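Local atomic coordinates of cytosine-specific methyltransferase (Escherichia coli O157:H7 EDL933, PDB entry 3G7U), a protein that probably transfers the methyl group of S-adenosyl-L-methionine to carbon 5 of cytosine in DNA, as a prophage-encoded member of the C5-methyltransferase family. Residues 196-201 against 217-222; 228-233 against 330-335. All coordinates share one frame; numbering follows the deposited sequence.

Contact 1: residues 196-201 against 217-222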
ATOM      1  N   ALA A 196     -16.916  -5.009  -0.942  1.00 25.51           N
ATOM      2  CA  ALA A 196     -15.928  -4.188  -0.188  1.00 23.61           C
ATOM      3  C   ALA A 196     -16.630  -3.018   0.478  1.00 26.16           C
ATOM      4  O   ALA A 196     -16.273  -2.636   1.580  1.00 29.32           O
ATOM      5  CB  ALA A 196     -14.839  -3.665  -1.127  1.00 25.34           C
ATOM      6  N   LEU A 197     -17.667  -2.511  -0.179  1.00 26.58           N
ATOM      7  CA  LEU A 197     -18.396  -1.305   0.279  1.00 25.83           C
ATOM      8  C   LEU A 197     -19.574  -1.604   1.211  1.00 29.20           C
ATOM      9  O   LEU A 197     -20.237  -0.675   1.678  1.00 29.27           O
ATOM     10  CB  LEU A 197     -18.858  -0.485  -0.915  1.00 25.75           C
ATOM     11  CG  LEU A 197     -17.739   0.003  -1.824  1.00 28.68           C
ATOM     12  CD1 LEU A 197     -18.257   1.050  -2.779  1.00 31.58           C
ATOM     13  CD2 LEU A 197     -16.578   0.557  -1.000  1.00 25.44           C
ATOM     14  N   TYR A 198     -19.774  -2.887   1.543  1.00 29.41           N
ATOM     15  CA  TYR A 198     -20.880  -3.338   2.396  1.00 30.06           C
ATOM     16  C   TYR A 198     -20.926  -2.584   3.705  1.00 29.40           C
ATOM     17  O   TYR A 198     -19.902  -2.513   4.426  1.00 30.20           O
ATOM     18  CB  TYR A 198     -20.773  -4.841   2.740  1.00 34.19           C
ATOM     19  CG  TYR A 198     -21.706  -5.219   3.886  1.00 33.17           C
ATOM     20  CD1 TYR A 198     -23.057  -5.446   3.637  1.00 34.77           C
ATOM     21  CD2 TYR A 198     -21.259  -5.274   5.213  1.00 32.47           C
ATOM     22  CE1 TYR A 198     -23.934  -5.753   4.664  1.00 31.26           C
ATOM     23  CE2 TYR A 198     -22.134  -5.553   6.255  1.00 37.02           C
ATOM     24  CZ  TYR A 198     -23.474  -5.795   5.948  1.00 37.91           C
ATOM     25  OH  TYR A 198     -24.371  -6.088   6.927  1.00 44.02           O
ATOM     26  N   GLY A 199     -22.111  -2.071   4.049  1.00 23.27           N
ATOM     27  CA  GLY A 199     -22.377  -1.598   5.430  1.00 25.72           C
ATOM     28  C   GLY A 199     -21.946  -0.171   5.745  1.00 24.66           C
ATOM     29  O   GLY A 199     -22.143   0.321   6.857  1.00 23.38           O
ATOM     30  N   LEU A 200     -21.373   0.510   4.760  1.00 25.42           N
ATOM     31  CA  LEU A 200     -20.988   1.904   4.921  1.00 25.65           C
ATOM     32  C   LEU A 200     -22.237   2.797   4.869  1.00 27.40           C
ATOM     33  O   LEU A 200     -23.261   2.399   4.276  1.00 26.44           O
ATOM     34  CB  LEU A 200     -19.979   2.294   3.820  1.00 26.24           C
ATOM     35  CG  LEU A 200     -18.543   1.721   3.914  1.00 23.74           C
ATOM     36  CD1 LEU A 200     -17.791   1.957   2.610  1.00 25.12           C
ATOM     37  CD2 LEU A 200     -17.735   2.326   5.070  1.00 25.12           C
ATOM     38  N   PRO A 201     -22.168   4.014   5.462  1.00 26.73           N
ATOM     39  CA  PRO A 201     -23.358   4.881   5.434  1.00 25.90           C
ATOM     40  C   PRO A 201     -23.830   5.295   4.040  1.00 28.52           C
ATOM     41  O   PRO A 201     -23.015   5.643   3.176  1.00 27.22           O
ATOM     42  CB  PRO A 201     -22.952   6.103   6.268  1.00 28.70           C
ATOM     43  CG  PRO A 201     -21.454   6.060   6.372  1.00 25.97           C
ATOM     44  CD  PRO A 201     -21.062   4.585   6.264  1.00 21.99           C
ATOM     45  N   THR A 217     -20.826   5.645  12.042  1.00 22.19           N
ATOM     46  CA  THR A 217     -21.205   4.289  12.366  1.00 23.85           C
ATOM     47  C   THR A 217     -21.417   3.445  11.129  1.00 22.62           C
ATOM     48  O   THR A 217     -22.043   3.894  10.135  1.00 24.82           O
ATOM     49  CB  THR A 217     -22.513   4.300  13.240  1.00 19.07           C
ATOM     50  OG1 THR A 217     -22.221   4.943  14.473  1.00 26.32           O
ATOM     51  CG2 THR A 217     -23.036   2.876  13.499  1.00 28.94           C
ATOM     52  N   ILE A 218     -20.843   2.232  11.157  1.00 20.39           N
ATOM     53  CA  ILE A 218     -21.034   1.263  10.089  1.00 23.21           C
ATOM     54  C   ILE A 218     -21.708  -0.015  10.609  1.00 22.55           C
ATOM     55  O   ILE A 218     -21.769  -0.259  11.821  1.00 30.12           O
ATOM     56  CB  ILE A 218     -19.694   0.869   9.452  1.00 24.02           C
ATOM     57  CG1 ILE A 218     -18.748   0.319  10.524  1.00 22.21           C
ATOM     58  CG2 ILE A 218     -19.044   2.089   8.752  1.00 24.05           C
ATOM     59  CD1 ILE A 218     -17.637  -0.568   9.984  1.00 25.81           C
ATOM     60  N   LYS A 219     -22.187  -0.819   9.681  1.00 27.97           N
ATOM     61  CA  LYS A 219     -22.627  -2.170  10.009  1.00 34.46           C
ATOM     62  C   LYS A 219     -21.433  -3.080   9.841  1.00 34.42           C
ATOM     63  O   LYS A 219     -20.782  -3.068   8.786  1.00 34.31           O
ATOM     64  CB  LYS A 219     -23.722  -2.618   9.056  1.00 35.71           C
ATOM     65  CG  LYS A 219     -24.991  -1.841   9.185  1.00 42.86           C
ATOM     66  CD  LYS A 219     -26.009  -2.370   8.186  1.00 50.61           C
ATOM     67  CE  LYS A 219     -27.265  -1.516   8.217  1.00 55.36           C
ATOM     68  NZ  LYS A 219     -27.583  -1.135   9.628  1.00 58.18           N
ATOM     69  N   LYS A 220     -21.101  -3.812  10.896  1.00 36.92           N
ATOM     70  CA  LYS A 220     -20.092  -4.845  10.785  1.00 39.80           C
ATOM     71  C   LYS A 220     -20.603  -6.183  11.276  1.00 44.40           C
ATOM     72  O   LYS A 220     -20.206  -6.669  12.322  1.00 48.34           O
ATOM     73  CB  LYS A 220     -18.736  -4.450  11.392  1.00 40.56           C
ATOM     74  CG  LYS A 220     -18.643  -4.013  12.810  1.00 41.80           C
ATOM     75  CD  LYS A 220     -17.151  -3.819  13.079  1.00 37.75           C
ATOM     76  CE  LYS A 220     -16.686  -4.626  14.268  1.00 49.90           C
ATOM     77  NZ  LYS A 220     -16.439  -3.819  15.483  1.00 48.78           N
ATOM     78  N   ASP A 221     -21.521  -6.745  10.506  1.00 48.58           N
ATOM     79  CA  ASP A 221     -22.094  -8.045  10.809  1.00 52.99           C
ATOM     80  C   ASP A 221     -21.825  -8.987   9.644  1.00 50.31           C
ATOM     81  O   ASP A 221     -22.725  -9.695   9.187  1.00 55.68           O
ATOM     82  CB  ASP A 221     -23.603  -7.912  11.064  1.00 54.85           C
ATOM     83  CG  ASP A 221     -24.325  -7.162   9.951  1.00 58.34           C
ATOM     84  OD1 ASP A 221     -23.675  -6.830   8.934  1.00 58.98           O
ATOM     85  OD2 ASP A 221     -25.539  -6.890  10.098  1.00 64.52           O
ATOM     86  N   ARG A 222     -20.609  -8.947   9.115  1.00 46.25           N
ATOM     87  CA  ARG A 222     -20.229  -9.907   8.097  1.00 42.05           C
ATOM     88  C   ARG A 222     -19.012 -10.709   8.456  1.00 46.98           C
ATOM     89  O   ARG A 222     -18.227 -10.345   9.355  1.00 49.06           O
ATOM     90  CB  ARG A 222     -20.095  -9.301   6.711  1.00 42.79           C
ATOM     91  CG  ARG A 222     -21.344  -9.390   5.937  1.00 37.99           C
ATOM     92  CD  ARG A 222     -21.083  -9.153   4.503  1.00 34.51           C
ATOM     93  NE  ARG A 222     -22.338  -8.995   3.814  1.00 42.46           N
ATOM     94  CZ  ARG A 222     -22.443  -8.758   2.513  1.00 47.09           C
ATOM     95  NH1 ARG A 222     -23.651  -8.625   1.959  1.00 50.49           N
ATOM     96  NH2 ARG A 222     -21.349  -8.667   1.764  1.00 37.94           N
TER
HETATM   97  O   HOH W   1     -19.292  -1.785   6.980  1.00 26.12           O
HETATM   98  O   HOH W   2     -24.650  -9.356   5.712  1.00 53.11           O
HETATM   99  O   HOH W   3     -23.854   2.632   8.244  1.00 41.23           O

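Contact 2: residues 228-233 against 330-335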
ATOM      1  N   GLU A 228     -12.407 -10.106   8.028  1.00 33.90           N
ATOM      2  CA  GLU A 228     -11.484 -10.275   9.178  1.00 32.33           C
ATOM      3  C   GLU A 228     -10.301  -9.328   9.021  1.00 31.16           C
ATOM      4  O   GLU A 228      -9.789  -8.795   9.999  1.00 29.30           O
ATOM      5  CB  GLU A 228     -10.916 -11.705   9.301  1.00 40.09           C
ATOM      6  CG  GLU A 228     -11.847 -12.885   8.976  1.00 56.12           C
ATOM      7  CD  GLU A 228     -13.109 -13.005   9.861  1.00 68.66           C
ATOM      8  OE1 GLU A 228     -13.078 -12.610  11.054  1.00 69.96           O
ATOM      9  OE2 GLU A 228     -14.142 -13.522   9.347  1.00 76.29           O
ATOM     10  N   LYS A 229      -9.846  -9.173   7.788  1.00 27.38           N
ATOM     11  CA  LYS A 229      -8.762  -8.223   7.466  1.00 29.21           C
ATOM     12  C   LYS A 229      -9.276  -6.787   7.590  1.00 29.37           C
ATOM     13  O   LYS A 229      -8.556  -5.882   8.012  1.00 25.87           O
ATOM     14  CB  LYS A 229      -8.246  -8.479   6.049  1.00 29.91           C
ATOM     15  CG  LYS A 229      -7.461  -9.753   5.920  1.00 30.85           C
ATOM     16  CD  LYS A 229      -6.603  -9.766   4.662  1.00 28.43           C
ATOM     17  CE  LYS A 229      -5.756 -11.082   4.596  1.00 35.70           C
ATOM     18  NZ  LYS A 229      -4.973 -11.318   5.862  1.00 34.05           N
ATOM     19  N   LEU A 230     -10.543  -6.584   7.245  1.00 24.38           N
ATOM     20  CA  LEU A 230     -11.123  -5.228   7.277  1.00 23.10           C
ATOM     21  C   LEU A 230     -11.269  -4.675   8.696  1.00 29.09           C
ATOM     22  O   LEU A 230     -10.956  -3.518   8.937  1.00 27.35           O
ATOM     23  CB  LEU A 230     -12.459  -5.185   6.509  1.00 27.68           C
ATOM     24  CG  LEU A 230     -13.102  -3.833   6.183  1.00 26.20           C
ATOM     25  CD1 LEU A 230     -12.280  -3.068   5.103  1.00 23.05           C
ATOM     26  CD2 LEU A 230     -14.525  -4.068   5.654  1.00 21.42           C
ATOM     27  N   TRP A 231     -11.711  -5.521   9.631  1.00 27.44           N
ATOM     28  CA  TRP A 231     -12.049  -5.123  10.998  1.00 29.83           C
ATOM     29  C   TRP A 231     -11.112  -5.657  12.084  1.00 26.55           C
ATOM     30  O   TRP A 231     -11.296  -5.354  13.255  1.00 32.77           O
ATOM     31  CB  TRP A 231     -13.523  -5.484  11.309  1.00 29.90           C
ATOM     32  CG  TRP A 231     -14.463  -4.768  10.358  1.00 25.96           C
ATOM     33  CD1 TRP A 231     -14.374  -3.440   9.955  1.00 25.43           C
ATOM     34  CD2 TRP A 231     -15.603  -5.312   9.681  1.00 30.66           C
ATOM     35  NE1 TRP A 231     -15.392  -3.151   9.071  1.00 26.09           N
ATOM     36  CE2 TRP A 231     -16.153  -4.277   8.880  1.00 29.16           C
ATOM     37  CE3 TRP A 231     -16.213  -6.578   9.665  1.00 30.00           C
ATOM     38  CZ2 TRP A 231     -17.288  -4.467   8.075  1.00 30.83           C
ATOM     39  CZ3 TRP A 231     -17.338  -6.776   8.835  1.00 31.44           C
ATOM     40  CH2 TRP A 231     -17.852  -5.728   8.052  1.00 29.83           C
ATOM     41  N   GLY A 232     -10.075  -6.397  11.707  1.00 30.68           N
ATOM     42  CA  GLY A 232      -9.145  -6.979  12.698  1.00 29.22           C
ATOM     43  C   GLY A 232      -7.757  -7.225  12.129  1.00 33.40           C
ATOM     44  O   GLY A 232      -7.267  -6.425  11.307  1.00 27.94           O
ATOM     45  N   GLN A 233      -7.125  -8.333  12.552  1.00 29.63           N
ATOM     46  CA  GLN A 233      -5.762  -8.670  12.146  1.00 28.13           C
ATOM     47  C   GLN A 233      -4.845  -7.453  12.300  1.00 27.93           C
ATOM     48  O   GLN A 233      -4.159  -7.023  11.342  1.00 30.92           O
ATOM     49  CB  GLN A 233      -5.719  -9.268  10.750  1.00 32.41           C
ATOM     50  CG  GLN A 233      -6.418 -10.635  10.663  1.00 30.96           C
ATOM     51  CD  GLN A 233      -6.371 -11.236   9.273  1.00 36.18           C
ATOM     52  OE1 GLN A 233      -5.546 -10.844   8.439  1.00 37.95           O
ATOM     53  NE2 GLN A 233      -7.266 -12.202   9.011  1.00 32.30           N
ATOM     54  N   PHE A 330      -7.071  -1.572   2.375  1.00 18.85           N
ATOM     55  CA  PHE A 330      -6.708  -1.110   3.705  1.00 19.88           C
ATOM     56  C   PHE A 330      -7.804  -1.466   4.708  1.00 20.95           C
ATOM     57  O   PHE A 330      -8.991  -1.458   4.386  1.00 22.83           O
ATOM     58  CB  PHE A 330      -6.496   0.430   3.714  1.00 17.08           C
ATOM     59  CG  PHE A 330      -5.133   0.874   3.244  1.00 20.46           C
ATOM     60  CD1 PHE A 330      -4.071   1.004   4.150  1.00 20.75           C
ATOM     61  CD2 PHE A 330      -4.956   1.232   1.921  1.00 18.91           C
ATOM     62  CE1 PHE A 330      -2.825   1.441   3.703  1.00 21.09           C
ATOM     63  CE2 PHE A 330      -3.725   1.658   1.458  1.00 23.62           C
ATOM     64  CZ  PHE A 330      -2.675   1.775   2.363  1.00 18.48           C
ATOM     65  N   PRO A 331      -7.426  -1.781   5.951  1.00 19.60           N
ATOM     66  CA  PRO A 331      -8.467  -2.057   6.933  1.00 23.69           C
ATOM     67  C   PRO A 331      -9.165  -0.788   7.410  1.00 26.19           C
ATOM     68  O   PRO A 331      -8.596   0.310   7.337  1.00 21.67           O
ATOM     69  CB  PRO A 331      -7.693  -2.646   8.103  1.00 21.40           C
ATOM     70  CG  PRO A 331      -6.287  -2.167   7.953  1.00 22.59           C
ATOM     71  CD  PRO A 331      -6.062  -1.874   6.518  1.00 23.28           C
ATOM     72  N   ASP A 332     -10.385  -0.925   7.916  1.00 23.72           N
ATOM     73  CA  ASP A 332     -11.126   0.232   8.427  1.00 23.88           C
ATOM     74  C   ASP A 332     -10.486   0.964   9.576  1.00 23.73           C
ATOM     75  O   ASP A 332     -10.794   2.131   9.776  1.00 24.37           O
ATOM     76  CB  ASP A 332     -12.541  -0.171   8.869  1.00 23.83           C
ATOM     77  CG  ASP A 332     -13.500  -0.259   7.730  1.00 26.93           C
ATOM     78  OD1 ASP A 332     -13.150   0.108   6.590  1.00 22.61           O
ATOM     79  OD2 ASP A 332     -14.662  -0.674   7.977  1.00 27.21           O
ATOM     80  N   TRP A 333      -9.601   0.295  10.323  1.00 21.89           N
ATOM     81  CA  TRP A 333      -8.907   0.924  11.460  1.00 22.29           C
ATOM     82  C   TRP A 333      -7.658   1.739  11.072  1.00 24.43           C
ATOM     83  O   TRP A 333      -7.092   2.425  11.903  1.00 23.59           O
ATOM     84  CB  TRP A 333      -8.573  -0.127  12.552  1.00 20.24           C
ATOM     85  CG  TRP A 333      -7.829  -1.355  12.066  1.00 25.95           C
ATOM     86  CD1 TRP A 333      -8.370  -2.559  11.755  1.00 22.54           C
ATOM     87  CD2 TRP A 333      -6.391  -1.495  11.852  1.00 24.55           C
ATOM     88  NE1 TRP A 333      -7.381  -3.455  11.391  1.00 24.27           N
ATOM     89  CE2 TRP A 333      -6.161  -2.832  11.443  1.00 24.76           C
ATOM     90  CE3 TRP A 333      -5.292  -0.628  11.998  1.00 26.55           C
ATOM     91  CZ2 TRP A 333      -4.879  -3.325  11.137  1.00 25.62           C
ATOM     92  CZ3 TRP A 333      -4.019  -1.105  11.703  1.00 26.64           C
ATOM     93  CH2 TRP A 333      -3.817  -2.443  11.273  1.00 26.76           C
ATOM     94  N   PHE A 334      -7.276   1.679   9.795  1.00 20.31           N
ATOM     95  CA  PHE A 334      -6.135   2.451   9.299  1.00 19.64           C
ATOM     96  C   PHE A 334      -6.596   3.901   9.145  1.00 22.13           C
ATOM     97  O   PHE A 334      -7.644   4.176   8.571  1.00 23.35           O
ATOM     98  CB  PHE A 334      -5.635   1.855   7.976  1.00 18.22           C
ATOM     99  CG  PHE A 334      -4.240   2.268   7.621  1.00 21.13           C
ATOM    100  CD1 PHE A 334      -3.150   1.453   7.983  1.00 20.23           C
ATOM    101  CD2 PHE A 334      -4.008   3.474   6.978  1.00 18.65           C
ATOM    102  CE1 PHE A 334      -1.833   1.842   7.691  1.00 21.29           C
ATOM    103  CE2 PHE A 334      -2.676   3.869   6.660  1.00 22.12           C
ATOM    104  CZ  PHE A 334      -1.613   3.038   7.029  1.00 19.18           C
ATOM    105  N   ARG A 335      -5.806   4.845   9.652  1.00 21.01           N
ATOM    106  CA  ARG A 335      -6.239   6.231   9.701  1.00 21.05           C
ATOM    107  C   ARG A 335      -5.457   7.056   8.702  1.00 23.08           C
ATOM    108  O   ARG A 335      -4.230   7.008   8.696  1.00 24.54           O
ATOM    109  CB  ARG A 335      -5.996   6.787  11.095  1.00 21.25           C
ATOM    110  CG  ARG A 335      -6.649   8.154  11.320  1.00 22.08           C
ATOM    111  CD  ARG A 335      -6.489   8.560  12.794  1.00 23.60           C
ATOM    112  NE  ARG A 335      -7.091   9.866  13.035  1.00 27.50           N
ATOM    113  CZ  ARG A 335      -7.499  10.299  14.227  1.00 29.87           C
ATOM    114  NH1 ARG A 335      -7.399   9.498  15.289  1.00 25.75           N
ATOM    115  NH2 ARG A 335      -8.049  11.518  14.351  1.00 26.94           N
TER

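Contact 1: residues 196-201 against 217-222
Gly199 and Lys219 bring two loop backbones together, running in nearly opposite directions (167° apart) and joined by one direct bond, Lys219 N to Gly199 O, 3.0 Å. Water extends this single link in both directions. One molecule donates to both Tyr198 O and Lys219 O, and another donates to Gly199 O and Thr217 O, so the Gly199 carbonyl is held by an amide and a water together. Gly199 sits inside the type II turn from Leu197 to Leu200, with positive phi, and its bare CA lets the backbone at Lys219 come within 4.6 Å, CA to CA.

Tyr198 has the most surface buried. With CG anti to the backbone N (chi1 166°), its ring swings across to Arg222, whose extended side chain runs over one face. Arg222 CD lies above the Tyr198 ring, 4.0 Å from its centroid in a CH-pi contact, and the guanidinium stacks flat beyond it, the planes only 14° apart. Arg222 CZ is 4.1 Å from the Tyr198 centroid, an off-centre cation-pi pair over the CD1 side. In the guanidinium plane, a water accepts from Arg222 NE at 3.0 Å, while Arg222 NH2 bonds the hydroxyl of Tyr227. At the rim of the tyrosine ring, near its plane, lies the Asp221 carboxylate, modelled too close to the hydroxyl for its details to be trusted.

On the other flank, Ile218 CG2 packs against Leu200 CD2 at 3.9 Å and also meets Pro201 CD. The apolar end is thus small, and most of the hold comes from backbone, water and the arginine-tyrosine stack: a surface pairing of two loops in which a cationic plane, kept in orientation by its own polar partners, lies against an aromatic face.

Contact 2: residues 228-233 against 330-335
Leu230, Trp333 and Asp332 carry this contact, where the last turn of helix 225-231 meets the type I turn from Pro331 to Phe334. Leu230 contributes both backbone and side chain: its carbonyl accepts Asp332 N at 2.8 Å, and its CD1 reaches Asp332 OD1 (3.6 Å) and Phe330 O. Asp332 points toward the helix and takes the indole N-H of Trp231 on OD2, with Trp231 NE1 to Asp332 OD2 2.8 Å. That oxygen is met from above the carboxylate plane, 42° out of it, yet lies close to the plane of the indole. OD2 also forms a salt bridge with Arg326.

Trp333 has CG between its backbone N and carbonyl carbon (chi1 52°), which turns the indole edge toward the helix end. Its NE1 bonds Gly232 O at 3.0 Å, and CZ2 comes to 3.8 Å from Gln233 O. Arg21 adds further bonds to Lys229 O, Gly232 O and Gln233 O. Pro331 CG rests on a face of the Trp333 indole.

Two indole N-H groups therefore point in opposite senses across the junction, one from each segment, and the carbonyls left over at the helix C-terminus find donors in the turn.

Going from the N terminus, residues 196-201 follow helix 193-196, and contact 1 closes a short loop when the chain returns at 217-222 after fifteen intervening residues. Only then does helix 225-231 begin, and contact 2 opens at its end, closing a much longer loop, with 96 intervening residues, at 330-335, just beyond helix 321-328. The two are in series, neither nested nor crossed, with centres about 12 Å apart. They meet directly: Ile218 CD1 lies 3.5 Å from Trp231 NE1, and Lys220 CB packs on the same indole. Arg326 of helix 321-328, the arginine that also meets contact 2, bonds to Tyr198 O, tying the outer loops of contact 1 to the more buried helix-turn junction.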